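Beta-lactamase (Francisella tularensis subsp. tularensis, PDB 3P09) probably hydrolyses the ring of beta-lactam antibiotics to substituted beta-amino acids, as a class A beta-lactamase that would confer antibiotic resistance. Local coordinates at residues A[36-42]-A[255-261]; A[56-62]-A[174-179]; A[61-65]-A[238-242]; A[31-35]-A[272-277]. All coordinates share one frame; numbering follows the deposited sequence.

Contact 1 of 4, residues A[36-42]-A[255-261]; sequences DGKIGIY and LGILYTN. With SO4 (sulfate ion), chain D; SO4 (sulfate ion), chain G.
Strands 38-42 and 255-260 run antiparallel, 4.6 Å apart at closest axis approach and 169° between their directions, joined by six backbone hydrogen bonds in the hydrogen-bonded pairs Lys38-Thr260, Gly40-Leu258 and Tyr42-Gly256. They are neighbours in the antiparallel sheet of the alpha/beta domain of a class A beta-lactamase, where the N-terminal strand lies beside the last strand of the sequence. Ile39, Ile41, Ile257 and Tyr259 share the face turned to helix 271-289. There Ile257 CG2 meets two isoleucine ends from the same side: Ile41 CD1 presses on it at 3.4 Å, tighter than usual for carbons, and Ile39 CD1 lies at 3.8 Å. Ile39 and Ile41 each run alongside Ile257, pointing the same way. On the other face, Leu258 and Tyr42 pack on Pro178 of helix 178-190, and the glycines at 40 and 256 bring no side chain. Tyr42 OH is modelled at a doubtfully short 2.5 Å from O3 of a sulfate ion at the ring edge, while Lys38 NZ reaches a second sulfate only weakly; both ions probably come from the crystallisation liquor. At the sheet end the ring of Tyr259, with CG anti to the backbone N (chi1 172°), is carried across to the helix-leaving turn at Asp36. Its OH donates to Asp36 O at 2.6 Å, the donor standing 51° above the carbonyl plane.

Contact 2 of 4, residues A[56-62]-A[174-179]; sequences ESYHFPI and NKTTPK
Thr176 O accepts the N-H of Phe60 at 2.8 Å, nearly straight at 171°, and Thr176 N returns a bond to Phe60 O, making the pair the centre of a short two-stranded antiparallel ribbon. Ile62 N to Asn174 O extends it at one end. At the other, Lys179 N, in the first turn of helix 178-190, gives its hydrogen to Glu56 O at 3.0 Å, on a lone pair in the carbonyl plane. Thr177 is the N-cap of that helix, its OG1 bound to Ala180 N; with OG1 between the backbone N and the carbonyl carbon (chi1 60°), CG2 falls over the centre of one face of the His59 ring, a CH-pi contact of 3.6 Å to the centroid. Pro178 CG meets Phe60 CE1 at 3.7 Å, the two side chains crossing at about a right angle. Lys175 stretches along the Phe60 carbonyl, and a water links its NZ to His59 O; Gln168 O also holds NZ. The Lys179-Glu56 bond and the packing of the Thr177 cap thus tie the helix start to segment 56-62, while buried Tyr58 O has no polar partner in the model and is met by CH groups such as Thr177 CA.

Contact 3 of 4, residues A[61-65]-A[238-242]; sequences PICSV and ATNDV
The Asn240 amide is the flat group between the two segments: Pro61 O lies at its edge, 5° from the amide plane, and takes the ND2 hydrogen at 2.9 Å and 165°, with the donor also in the carbonyl plane of Pro61. The same ND2 makes a weak, bent bond of 3.2 Å to Ile62 O, so one nitrogen serves two successive carbonyls of the turn, the second only loosely. A water lies 2.9 Å from both Pro61 O and Asn240 OD1. With CG anti to the carbonyl carbon (chi1 -56°), Asn240 crosses Val65 at about a right angle, and its CB meets Val65 CG2 at 3.7 Å. Ala238 CB packs against Pro61 CB and Cys63 SG, the latter at 3.8 Å, where Cys63 is disulfide-bonded to Cys233. Val65 CG1 and Val242 CG2 close the other end at 3.9 Å. The turn carries Ser64, whose OG is hydrogen-bonded to Lys67 NZ, consistent with the SxxK nucleophile of serine beta-lactamases. The segment 61-65 runs from strand 60-61 into helix 66-80, resting on the face of strand 239-246 that carries Asn240 and Val242, with Ile181 of helix 178-190 against Val65 and Val242, and Leu258 of strand 253-260 against Asn240 and Val242.

Contact 4 of 4, residues A[31-35]-A[272-277]; sequences LENKY and EIIQQA
Glu272 opens the contact: its CB approaches Tyr35 OH, and a water bound to its OE1 also reaches that hydroxyl. Next, Ile273 touches both Leu31 and Tyr35, its CG1 3.6 Å from Tyr35 CD2 and 3.9 Å from Leu31 CB; it slides past the tyrosine in the opposite direction. One turn on, Gln276 uses both ends of its amide. NE2 donates to Tyr35 OH at 2.7 Å, while OE1 accepts a hydrogen from Lys34 NZ at 2.8 Å, the donor tilted 32° from the carbonyl plane. The amide is turned 56° from the Tyr35 ring and sets OE1 at the ring's edge; the aliphatic part of Lys34, extended, lies with CG 4.0 Å over one ring face. These bonds probably fix the rotation of the amide. Finally Ala277 CB takes Leu31 CD1 at 3.8 Å. The helices run antiparallel, 160° apart with axes 11.0 Å distant, pairing the N- and C-terminal helices on one side of the sheet, as in class A beta-lactamases.

Overall arrangement
Contact 1 touches all three others, its centre about 9 Å from each of theirs. Helix 24-35 leads into strand 38-44 and strand 253-260 is followed by helix 271-289, so contacts 4 and 1 bind both chain ends together; Glu32 OE2 accepts a hydrogen from Ile39 N at 2.9 Å. On the opposite face of the sheet, Phe60 and Pro178 of contact 2 cover Gly40, with Gly40 N to Phe60 CZ 3.4 Å. Contacts 2 and 3 share Pro61 and Ile62, leading from the ribbon to Ser64, the probable nucleophile, near which a sulfate ion is weakly bound. Contacts 2 and 4 do not touch, their centres about 17 Å apart.

Contact 1 of 4, residues A[36-42]-A[255-261]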
loop_
_atom_site.group_PDB
_atom_site.type_symbol
_atom_site.label_atom_id
_atom_site.label_comp_id
_atom_site.label_asym_id
_atom_site.label_seq_id
_atom_site.Cartn_x
_atom_site.Cartn_y
_atom_site.Cartn_z
ATOM N N ASP A 36 -17.712 -4.882 -13.627
ATOM C CA ASP A 36 -18.134 -5.762 -12.537
ATOM C C ASP A 36 -17.311 -5.495 -11.278
ATOM O O ASP A 36 -16.314 -4.762 -11.309
ATOM C CB ASP A 36 -18.019 -7.247 -12.909
ATOM C CG ASP A 36 -18.817 -7.615 -14.155
ATOM O OD1 ASP A 36 -19.896 -7.027 -14.394
ATOM O OD2 ASP A 36 -18.357 -8.518 -14.888
ATOM N N GLY A 37 -17.731 -6.103 -10.172
ATOM C CA GLY A 37 -17.026 -5.972 -8.910
ATOM C C GLY A 37 -17.264 -4.654 -8.197
ATOM O O GLY A 37 -18.248 -3.949 -8.461
ATOM N N LYS A 38 -16.361 -4.330 -7.275
ATOM C CA LYS A 38 -16.536 -3.181 -6.396
ATOM C C LYS A 38 -15.281 -2.326 -6.405
ATOM O O LYS A 38 -14.164 -2.848 -6.369
ATOM C CB LYS A 38 -16.821 -3.654 -4.970
ATOM C CG LYS A 38 -18.180 -4.323 -4.805
ATOM C CD LYS A 38 -19.219 -3.338 -4.301
ATOM C CE LYS A 38 -20.617 -3.900 -4.458
ATOM N NZ LYS A 38 -21.652 -2.842 -4.288
ATOM N N ILE A 39 -15.464 -1.012 -6.457
ATOM C CA ILE A 39 -14.335 -0.108 -6.335
ATOM C C ILE A 39 -14.487 0.693 -5.042
ATOM O O ILE A 39 -15.595 1.079 -4.669
ATOM C CB ILE A 39 -14.232 0.829 -7.541
ATOM C CG1 ILE A 39 -12.891 1.568 -7.523
ATOM C CG2 ILE A 39 -15.390 1.815 -7.541
ATOM C CD1 ILE A 39 -12.060 1.358 -8.746
ATOM N N GLY A 40 -13.380 0.909 -4.343
ATOM C CA GLY A 40 -13.412 1.613 -3.072
ATOM C C GLY A 40 -12.428 2.760 -3.137
ATOM O O GLY A 40 -11.301 2.588 -3.600
ATOM N N ILE A 41 -12.859 3.928 -2.674
ATOM C CA ILE A 41 -12.119 5.169 -2.844
ATOM C C ILE A 41 -12.128 5.964 -1.536
ATOM O O ILE A 41 -13.173 6.108 -0.896
ATOM C CB ILE A 41 -12.802 6.083 -3.909
ATOM C CG1 ILE A 41 -12.966 5.375 -5.263
ATOM C CG2 ILE A 41 -12.062 7.410 -4.046
ATOM C CD1 ILE A 41 -11.714 4.812 -5.829
ATOM N N TYR A 42 -10.979 6.483 -1.131
ATOM C CA TYR A 42 -10.969 7.438 -0.037
ATOM C C TYR A 42 -9.870 8.454 -0.249
ATOM O O TYR A 42 -8.759 8.098 -0.647
ATOM C CB TYR A 42 -10.784 6.737 1.308
ATOM C CG TYR A 42 -11.194 7.600 2.495
ATOM C CD1 TYR A 42 -10.244 8.198 3.304
ATOM C CD2 TYR A 42 -12.538 7.812 2.796
ATOM C CE1 TYR A 42 -10.612 8.974 4.380
ATOM C CE2 TYR A 42 -12.914 8.591 3.871
ATOM C CZ TYR A 42 -11.943 9.172 4.655
ATOM O OH TYR A 42 -12.294 9.952 5.728
ATOM N N LEU A 255 -4.646 9.188 -1.158
ATOM C CA LEU A 255 -5.711 8.640 -1.974
ATOM C C LEU A 255 -5.544 7.137 -2.033
ATOM O O LEU A 255 -4.492 6.649 -2.431
ATOM C CB LEU A 255 -5.650 9.228 -3.387
ATOM C CG LEU A 255 -6.493 8.543 -4.456
ATOM C CD1 LEU A 255 -7.989 8.581 -4.109
ATOM C CD2 LEU A 255 -6.227 9.193 -5.804
ATOM N N GLY A 256 -6.572 6.413 -1.608
ATOM C CA GLY A 256 -6.588 4.959 -1.720
ATOM C C GLY A 256 -7.660 4.548 -2.711
ATOM O O GLY A 256 -8.785 5.044 -2.636
ATOM N N ILE A 257 -7.308 3.674 -3.654
ATOM C CA ILE A 257 -8.274 3.097 -4.587
ATOM C C ILE A 257 -8.097 1.582 -4.582
ATOM O O ILE A 257 -7.016 1.081 -4.912
ATOM C CB ILE A 257 -8.069 3.627 -6.023
ATOM C CG1 ILE A 257 -8.142 5.155 -6.054
ATOM C CG2 ILE A 257 -9.090 3.011 -6.957
ATOM C CD1 ILE A 257 -7.859 5.760 -7.424
ATOM N N LEU A 258 -9.136 0.858 -4.158
ATOM C CA LEU A 258 -9.067 -0.597 -4.058
ATOM C C LEU A 258 -10.135 -1.170 -4.974
ATOM O O LEU A 258 -11.228 -0.606 -5.103
ATOM C CB LEU A 258 -9.303 -1.062 -2.619
ATOM C CG LEU A 258 -8.565 -0.244 -1.537
ATOM C CD1 LEU A 258 -8.897 -0.778 -0.148
ATOM C CD2 LEU A 258 -7.062 -0.233 -1.729
ATOM N N TYR A 259 -9.825 -2.279 -5.628
ATOM C CA TYR A 259 -10.782 -2.865 -6.556
ATOM C C TYR A 259 -10.780 -4.368 -6.366
ATOM O O TYR A 259 -9.717 -4.967 -6.235
ATOM C CB TYR A 259 -10.452 -2.506 -8.020
ATOM C CG TYR A 259 -11.320 -3.265 -8.986
ATOM C CD1 TYR A 259 -12.658 -2.940 -9.136
ATOM C CD2 TYR A 259 -10.815 -4.336 -9.728
ATOM C CE1 TYR A 259 -13.479 -3.661 -9.996
ATOM C CE2 TYR A 259 -11.632 -5.055 -10.601
ATOM C CZ TYR A 259 -12.965 -4.709 -10.726
ATOM O OH TYR A 259 -13.800 -5.410 -11.579
ATOM N N THR A 260 -11.963 -4.971 -6.331
ATOM C CA THR A 260 -12.052 -6.422 -6.275
ATOM C C THR A 260 -13.364 -6.893 -6.885
ATOM O O THR A 260 -14.357 -6.155 -6.909
ATOM C CB THR A 260 -11.902 -6.951 -4.818
ATOM O OG1 THR A 260 -11.681 -8.366 -4.829
ATOM C CG2 THR A 260 -13.130 -6.635 -3.992
ATOM N N ASN A 261 -13.354 -8.112 -7.410
ATOM C CA ASN A 261 -14.580 -8.757 -7.881
ATOM C C ASN A 261 -14.780 -9.980 -7.010
ATOM O O ASN A 261 -14.208 -11.033 -7.272
ATOM C CB ASN A 261 -14.449 -9.146 -9.366
ATOM C CG ASN A 261 -15.702 -9.817 -9.923
ATOM O OD1 ASN A 261 -16.626 -10.169 -9.182
ATOM N ND2 ASN A 261 -15.722 -10.017 -11.245
HETATM S S SO4 D . -15.624 10.783 6.273
HETATM O O1 SO4 D . -15.373 11.724 5.184
HETATM O O2 SO4 D . -17.006 10.315 6.208
HETATM O O3 SO4 D . -14.731 9.636 6.163
HETATM O O4 SO4 D . -15.400 11.451 7.552
HETATM S S SO4 G . -25.383 -2.216 -3.590
HETATM O O1 SO4 G . -24.679 -1.956 -4.847
HETATM O O2 SO4 G . -26.756 -2.629 -3.872
HETATM O O3 SO4 G . -24.698 -3.281 -2.862
HETATM O O4 SO4 G . -25.407 -0.998 -2.781
#

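Contact 2 of 4, residues A[56-62]-A[174-179]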
loop_
_atom_site.group_PDB
_atom_site.type_symbol
_atom_site.label_atom_id
_atom_site.label_comp_id
_atom_site.label_asym_id
_atom_site.label_seq_id
_atom_site.Cartn_x
_atom_site.Cartn_y
_atom_site.Cartn_z
ATOM N N GLU A 56 -16.246 3.379 1.088
ATOM C CA GLU A 56 -15.022 3.574 1.858
ATOM C C GLU A 56 -14.918 2.639 3.065
ATOM O O GLU A 56 -13.859 2.540 3.681
ATOM C CB GLU A 56 -14.871 5.033 2.303
ATOM C CG GLU A 56 -15.811 5.465 3.410
ATOM C CD GLU A 56 -17.186 5.867 2.906
ATOM O OE1 GLU A 56 -17.475 5.663 1.708
ATOM O OE2 GLU A 56 -17.980 6.401 3.708
ATOM N N SER A 57 -16.012 1.952 3.394
ATOM C CA SER A 57 -16.023 1.009 4.512
ATOM C C SER A 57 -16.230 -0.428 4.060
ATOM O O SER A 57 -16.473 -1.307 4.874
ATOM C CB SER A 57 -17.118 1.383 5.512
ATOM O OG SER A 57 -16.744 2.511 6.272
ATOM N N TYR A 58 -16.168 -0.656 2.756
ATOM C CA TYR A 58 -16.208 -2.007 2.206
ATOM C C TYR A 58 -14.820 -2.635 2.389
ATOM O O TYR A 58 -13.808 -1.937 2.287
ATOM C CB TYR A 58 -16.540 -1.941 0.722
ATOM C CG TYR A 58 -16.926 -3.266 0.095
ATOM C CD1 TYR A 58 -15.977 -4.064 -0.541
ATOM C CD2 TYR A 58 -18.250 -3.709 0.121
ATOM C CE1 TYR A 58 -16.339 -5.265 -1.132
ATOM C CE2 TYR A 58 -18.617 -4.910 -0.458
ATOM C CZ TYR A 58 -17.659 -5.682 -1.080
ATOM O OH TYR A 58 -18.019 -6.874 -1.662
ATOM N N HIS A 59 -14.770 -3.938 2.656
ATOM C CA HIS A 59 -13.488 -4.614 2.862
ATOM C C HIS A 59 -12.990 -5.273 1.573
ATOM O O HIS A 59 -13.731 -5.999 0.902
ATOM C CB HIS A 59 -13.588 -5.658 3.986
ATOM C CG HIS A 59 -13.697 -5.070 5.359
ATOM N ND1 HIS A 59 -12.669 -5.127 6.275
ATOM C CD2 HIS A 59 -14.718 -4.434 5.980
ATOM C CE1 HIS A 59 -13.048 -4.543 7.397
ATOM N NE2 HIS A 59 -14.287 -4.111 7.244
ATOM N N PHE A 60 -11.723 -5.005 1.256
ATOM C CA PHE A 60 -11.055 -5.454 0.047
ATOM C C PHE A 60 -9.783 -6.223 0.428
ATOM O O PHE A 60 -9.107 -5.878 1.387
ATOM C CB PHE A 60 -10.584 -4.235 -0.769
ATOM C CG PHE A 60 -11.702 -3.400 -1.356
ATOM C CD1 PHE A 60 -12.381 -2.471 -0.576
ATOM C CD2 PHE A 60 -12.047 -3.532 -2.696
ATOM C CE1 PHE A 60 -13.394 -1.694 -1.112
ATOM C CE2 PHE A 60 -13.067 -2.763 -3.251
ATOM C CZ PHE A 60 -13.746 -1.842 -2.459
ATOM N N PRO A 61 -9.420 -7.238 -0.363
ATOM C CA PRO A 61 -8.095 -7.856 -0.172
ATOM C C PRO A 61 -7.005 -6.774 -0.111
ATOM O O PRO A 61 -6.979 -5.894 -0.972
ATOM C CB PRO A 61 -7.914 -8.692 -1.446
ATOM C CG PRO A 61 -9.337 -9.040 -1.856
ATOM C CD PRO A 61 -10.160 -7.805 -1.502
ATOM N N ILE A 62 -6.127 -6.827 0.885
ATOM C CA ILE A 62 -5.076 -5.818 0.998
ATOM C C ILE A 62 -3.896 -6.154 0.075
ATOM O O ILE A 62 -3.254 -5.265 -0.469
ATOM C CB ILE A 62 -4.614 -5.622 2.470
ATOM C CG1 ILE A 62 -3.733 -4.364 2.594
ATOM C CG2 ILE A 62 -3.899 -6.867 3.007
ATOM C CD1 ILE A 62 -3.319 -4.040 4.046
ATOM N N ASN A 174 -7.202 -10.730 6.091
ATOM C CA ASN A 174 -6.301 -10.218 5.051
ATOM C C ASN A 174 -6.970 -9.186 4.157
ATOM O O ASN A 174 -6.679 -9.103 2.973
ATOM C CB ASN A 174 -5.692 -11.372 4.243
ATOM C CG ASN A 174 -4.863 -12.312 5.116
ATOM O OD1 ASN A 174 -4.362 -11.910 6.166
ATOM N ND2 ASN A 174 -4.707 -13.560 4.682
ATOM N N LYS A 175 -7.875 -8.403 4.747
ATOM C CA LYS A 175 -8.535 -7.313 4.031
ATOM C C LYS A 175 -8.403 -5.990 4.783
ATOM O O LYS A 175 -8.053 -5.964 5.965
ATOM C CB LYS A 175 -10.012 -7.630 3.817
ATOM C CG LYS A 175 -10.235 -8.806 2.874
ATOM C CD LYS A 175 -11.675 -8.935 2.457
ATOM C CE LYS A 175 -11.887 -10.194 1.603
ATOM N NZ LYS A 175 -13.343 -10.532 1.433
ATOM N N THR A 176 -8.668 -4.895 4.083
ATOM C CA THR A 176 -8.700 -3.579 4.723
ATOM C C THR A 176 -9.832 -2.791 4.062
ATOM O O THR A 176 -10.474 -3.304 3.142
ATOM C CB THR A 176 -7.336 -2.861 4.549
ATOM O OG1 THR A 176 -7.355 -1.599 5.234
ATOM C CG2 THR A 176 -7.037 -2.630 3.071
ATOM N N THR A 177 -10.075 -1.556 4.506
ATOM C CA THR A 177 -11.065 -0.688 3.859
ATOM C C THR A 177 -10.343 0.504 3.237
ATOM O O THR A 177 -9.246 0.865 3.678
ATOM C CB THR A 177 -12.090 -0.106 4.878
ATOM O OG1 THR A 177 -11.390 0.672 5.863
ATOM C CG2 THR A 177 -12.896 -1.227 5.571
ATOM N N PRO A 178 -10.951 1.127 2.213
ATOM C CA PRO A 178 -10.307 2.319 1.651
ATOM C C PRO A 178 -10.051 3.385 2.726
ATOM O O PRO A 178 -9.004 4.015 2.739
ATOM C CB PRO A 178 -11.318 2.808 0.613
ATOM C CG PRO A 178 -12.062 1.547 0.175
ATOM C CD PRO A 178 -12.164 0.735 1.463
ATOM N N LYS A 179 -10.988 3.562 3.644
ATOM C CA LYS A 179 -10.828 4.585 4.672
ATOM C C LYS A 179 -9.635 4.276 5.575
ATOM O O LYS A 179 -8.773 5.124 5.803
ATOM C CB LYS A 179 -12.129 4.711 5.491
ATOM C CG LYS A 179 -12.161 5.863 6.479
ATOM C CD LYS A 179 -13.514 5.925 7.187
ATOM C CE LYS A 179 -13.536 7.040 8.228
ATOM N NZ LYS A 179 -14.834 7.128 8.959
HETATM O O HOH W 1 -13.967 -8.517 -0.540
#

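Contact 3 of 4, residues A[61-65]-A[238-242]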
loop_
_atom_site.group_PDB
_atom_site.type_symbol
_atom_site.label_atom_id
_atom_site.label_comp_id
_atom_site.label_asym_id
_atom_site.label_seq_id
_atom_site.Cartn_x
_atom_site.Cartn_y
_atom_site.Cartn_z
ATOM N N PRO A 61 -9.420 -7.238 -0.363
ATOM C CA PRO A 61 -8.095 -7.856 -0.172
ATOM C C PRO A 61 -7.005 -6.774 -0.111
ATOM O O PRO A 61 -6.979 -5.894 -0.972
ATOM C CB PRO A 61 -7.914 -8.692 -1.446
ATOM C CG PRO A 61 -9.337 -9.040 -1.856
ATOM C CD PRO A 61 -10.160 -7.805 -1.502
ATOM N N ILE A 62 -6.127 -6.827 0.885
ATOM C CA ILE A 62 -5.076 -5.818 0.998
ATOM C C ILE A 62 -3.896 -6.154 0.075
ATOM O O ILE A 62 -3.254 -5.265 -0.469
ATOM C CB ILE A 62 -4.614 -5.622 2.470
ATOM C CG1 ILE A 62 -3.733 -4.364 2.594
ATOM C CG2 ILE A 62 -3.899 -6.867 3.007
ATOM C CD1 ILE A 62 -3.319 -4.040 4.046
ATOM N N CYS A 63 -3.630 -7.440 -0.122
ATOM C CA CYS A 63 -2.536 -7.850 -0.998
ATOM C C CYS A 63 -1.232 -7.182 -0.536
ATOM O O CYS A 63 -1.034 -6.947 0.657
ATOM C CB CYS A 63 -2.855 -7.479 -2.460
ATOM S SG CYS A 63 -4.548 -7.920 -3.002
ATOM N N SER A 64 -0.363 -6.844 -1.483
ATOM C CA SER A 64 0.946 -6.284 -1.170
ATOM C C SER A 64 0.908 -4.899 -0.536
ATOM O O SER A 64 1.931 -4.401 -0.090
ATOM C CB SER A 64 1.821 -6.236 -2.423
ATOM O OG SER A 64 2.366 -7.514 -2.685
ATOM N N VAL A 65 -0.256 -4.268 -0.487
ATOM C CA VAL A 65 -0.324 -2.954 0.156
ATOM C C VAL A 65 0.133 -3.013 1.630
ATOM O O VAL A 65 0.651 -2.038 2.176
ATOM C CB VAL A 65 -1.733 -2.341 0.034
ATOM C CG1 VAL A 65 -1.828 -1.033 0.823
ATOM C CG2 VAL A 65 -2.064 -2.090 -1.438
ATOM N N ALA A 238 -8.238 -8.608 -7.617
ATOM C CA ALA A 238 -7.855 -7.618 -6.602
ATOM C C ALA A 238 -6.690 -6.774 -7.078
ATOM O O ALA A 238 -5.588 -7.281 -7.313
ATOM C CB ALA A 238 -7.528 -8.291 -5.256
ATOM N N THR A 239 -6.942 -5.478 -7.213
ATOM C CA THR A 239 -5.957 -4.558 -7.774
ATOM C C THR A 239 -6.024 -3.269 -6.966
ATOM O O THR A 239 -7.073 -2.626 -6.930
ATOM C CB THR A 239 -6.302 -4.242 -9.253
ATOM O OG1 THR A 239 -6.672 -5.449 -9.942
ATOM C CG2 THR A 239 -5.113 -3.600 -9.965
ATOM N N ASN A 240 -4.929 -2.906 -6.292
ATOM C CA ASN A 240 -4.957 -1.758 -5.376
ATOM C C ASN A 240 -3.854 -0.761 -5.667
ATOM O O ASN A 240 -2.802 -1.113 -6.201
ATOM C CB ASN A 240 -4.790 -2.187 -3.902
ATOM C CG ASN A 240 -5.819 -3.204 -3.439
ATOM O OD1 ASN A 240 -6.934 -3.274 -3.945
ATOM N ND2 ASN A 240 -5.444 -3.981 -2.434
ATOM N N ASP A 241 -4.087 0.496 -5.303
ATOM C CA ASP A 241 -3.014 1.475 -5.300
ATOM C C ASP A 241 -3.328 2.480 -4.204
ATOM O O ASP A 241 -4.432 3.004 -4.159
ATOM C CB ASP A 241 -2.886 2.158 -6.676
ATOM C CG ASP A 241 -1.565 2.914 -6.838
ATOM O OD1 ASP A 241 -0.645 2.738 -6.004
ATOM O OD2 ASP A 241 -1.442 3.668 -7.818
ATOM N N VAL A 242 -2.379 2.714 -3.299
ATOM C CA VAL A 242 -2.590 3.694 -2.225
ATOM C C VAL A 242 -1.441 4.687 -2.263
ATOM O O VAL A 242 -0.259 4.300 -2.264
ATOM C CB VAL A 242 -2.688 3.030 -0.835
ATOM C CG1 VAL A 242 -2.970 4.073 0.254
ATOM C CG2 VAL A 242 -3.764 1.953 -0.836
HETATM O O HOH W 2 -8.656 -5.527 -3.359
#

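Contact 4 of 4, residues A[31-35]-A[272-277]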
loop_
_atom_site.group_PDB
_atom_site.type_symbol
_atom_site.label_atom_id
_atom_site.label_comp_id
_atom_site.label_asym_id
_atom_site.label_seq_id
_atom_site.Cartn_x
_atom_site.Cartn_y
_atom_site.Cartn_z
ATOM N N LEU A 31 -18.286 2.842 -13.285
ATOM C CA LEU A 31 -17.105 1.994 -13.418
ATOM C C LEU A 31 -17.407 0.563 -12.984
ATOM O O LEU A 31 -16.948 -0.392 -13.616
ATOM C CB LEU A 31 -15.924 2.554 -12.614
ATOM C CG LEU A 31 -15.398 3.937 -13.017
ATOM C CD1 LEU A 31 -14.257 4.350 -12.083
ATOM C CD2 LEU A 31 -14.931 3.940 -14.464
ATOM N N GLU A 32 -18.174 0.420 -11.904
ATOM C CA GLU A 32 -18.568 -0.900 -11.414
ATOM C C GLU A 32 -19.442 -1.647 -12.420
ATOM O O GLU A 32 -19.244 -2.837 -12.661
ATOM C CB GLU A 32 -19.272 -0.789 -10.052
ATOM C CG GLU A 32 -18.280 -0.551 -8.912
ATOM C CD GLU A 32 -18.936 -0.205 -7.583
ATOM O OE1 GLU A 32 -20.123 0.175 -7.571
ATOM O OE2 GLU A 32 -18.251 -0.305 -6.537
ATOM N N ASN A 33 -20.403 -0.939 -13.001
ATOM C CA ASN A 33 -21.274 -1.506 -14.024
ATOM C C ASN A 33 -20.475 -1.965 -15.232
ATOM O O ASN A 33 -20.752 -3.006 -15.833
ATOM C CB ASN A 33 -22.293 -0.463 -14.472
ATOM C CG ASN A 33 -23.340 -0.183 -13.410
ATOM O OD1 ASN A 33 -23.595 -1.018 -12.547
ATOM N ND2 ASN A 33 -23.956 0.998 -13.473
ATOM N N LYS A 34 -19.479 -1.164 -15.581
ATOM C CA LYS A 34 -18.652 -1.411 -16.744
ATOM C C LYS A 34 -17.755 -2.638 -16.550
ATOM O O LYS A 34 -17.603 -3.454 -17.465
ATOM C CB LYS A 34 -17.815 -0.157 -17.023
ATOM C CG LYS A 34 -16.978 -0.186 -18.274
ATOM C CD LYS A 34 -16.324 1.184 -18.474
ATOM C CE LYS A 34 -15.308 1.178 -19.602
ATOM N NZ LYS A 34 -14.436 2.382 -19.543
ATOM N N TYR A 35 -17.176 -2.778 -15.358
ATOM C CA TYR A 35 -16.141 -3.793 -15.140
ATOM C C TYR A 35 -16.504 -4.936 -14.179
ATOM O O TYR A 35 -15.696 -5.848 -13.963
ATOM C CB TYR A 35 -14.862 -3.123 -14.644
ATOM C CG TYR A 35 -14.158 -2.301 -15.679
ATOM C CD1 TYR A 35 -13.607 -2.891 -16.806
ATOM C CD2 TYR A 35 -14.021 -0.929 -15.523
ATOM C CE1 TYR A 35 -12.940 -2.130 -17.757
ATOM C CE2 TYR A 35 -13.368 -0.166 -16.464
ATOM C CZ TYR A 35 -12.830 -0.763 -17.577
ATOM O OH TYR A 35 -12.170 0.019 -18.503
ATOM N N GLU A 272 -6.982 -0.730 -15.491
ATOM C CA GLU A 272 -7.685 0.322 -16.221
ATOM C C GLU A 272 -8.749 0.987 -15.357
ATOM O O GLU A 272 -8.966 2.195 -15.448
ATOM C CB GLU A 272 -8.322 -0.224 -17.501
ATOM C CG GLU A 272 -7.553 -1.374 -18.128
ATOM C CD GLU A 272 -6.817 -0.974 -19.390
ATOM O OE1 GLU A 272 -7.413 -0.264 -20.230
ATOM O OE2 GLU A 272 -5.640 -1.373 -19.540
ATOM N N ILE A 273 -9.426 0.210 -14.522
ATOM C CA ILE A 273 -10.436 0.811 -13.670
ATOM C C ILE A 273 -9.807 1.780 -12.661
ATOM O O ILE A 273 -10.371 2.838 -12.373
ATOM C CB ILE A 273 -11.316 -0.224 -12.969
ATOM C CG1 ILE A 273 -12.601 0.443 -12.471
ATOM C CG2 ILE A 273 -10.566 -0.911 -11.812
ATOM C CD1 ILE A 273 -13.551 -0.519 -11.769
ATOM N N ILE A 274 -8.635 1.424 -12.142
ATOM C CA ILE A 274 -7.900 2.321 -11.278
ATOM C C ILE A 274 -7.555 3.603 -12.052
ATOM O O ILE A 274 -7.717 4.715 -11.539
ATOM C CB ILE A 274 -6.589 1.681 -10.745
ATOM C CG1 ILE A 274 -6.855 0.292 -10.167
ATOM C CG2 ILE A 274 -5.938 2.588 -9.701
ATOM C CD1 ILE A 274 -7.738 0.296 -8.961
ATOM N N GLN A 275 -7.085 3.454 -13.285
ATOM C CA GLN A 275 -6.745 4.629 -14.084
ATOM C C GLN A 275 -7.938 5.564 -14.213
ATOM O O GLN A 275 -7.823 6.785 -14.057
ATOM C CB GLN A 275 -6.267 4.222 -15.473
ATOM C CG GLN A 275 -5.018 3.382 -15.448
ATOM C CD GLN A 275 -4.703 2.816 -16.804
ATOM O OE1 GLN A 275 -5.463 3.007 -17.752
ATOM N NE2 GLN A 275 -3.583 2.111 -16.910
ATOM N N GLN A 276 -9.092 4.988 -14.496
ATOM C CA GLN A 276 -10.265 5.796 -14.772
ATOM C C GLN A 276 -10.796 6.456 -13.498
ATOM O O GLN A 276 -11.172 7.631 -13.512
ATOM C CB GLN A 276 -11.324 4.957 -15.490
ATOM C CG GLN A 276 -10.907 4.592 -16.918
ATOM C CD GLN A 276 -11.714 3.441 -17.486
ATOM O OE1 GLN A 276 -12.941 3.416 -17.387
ATOM N NE2 GLN A 276 -11.024 2.472 -18.075
ATOM N N ALA A 277 -10.803 5.707 -12.400
ATOM C CA ALA A 277 -11.196 6.260 -11.112
ATOM C C ALA A 277 -10.266 7.398 -10.723
ATOM O O ALA A 277 -10.721 8.447 -10.263
ATOM C CB ALA A 277 -11.199 5.187 -10.038
HETATM O O HOH W 3 -9.970 -1.423 -20.245
#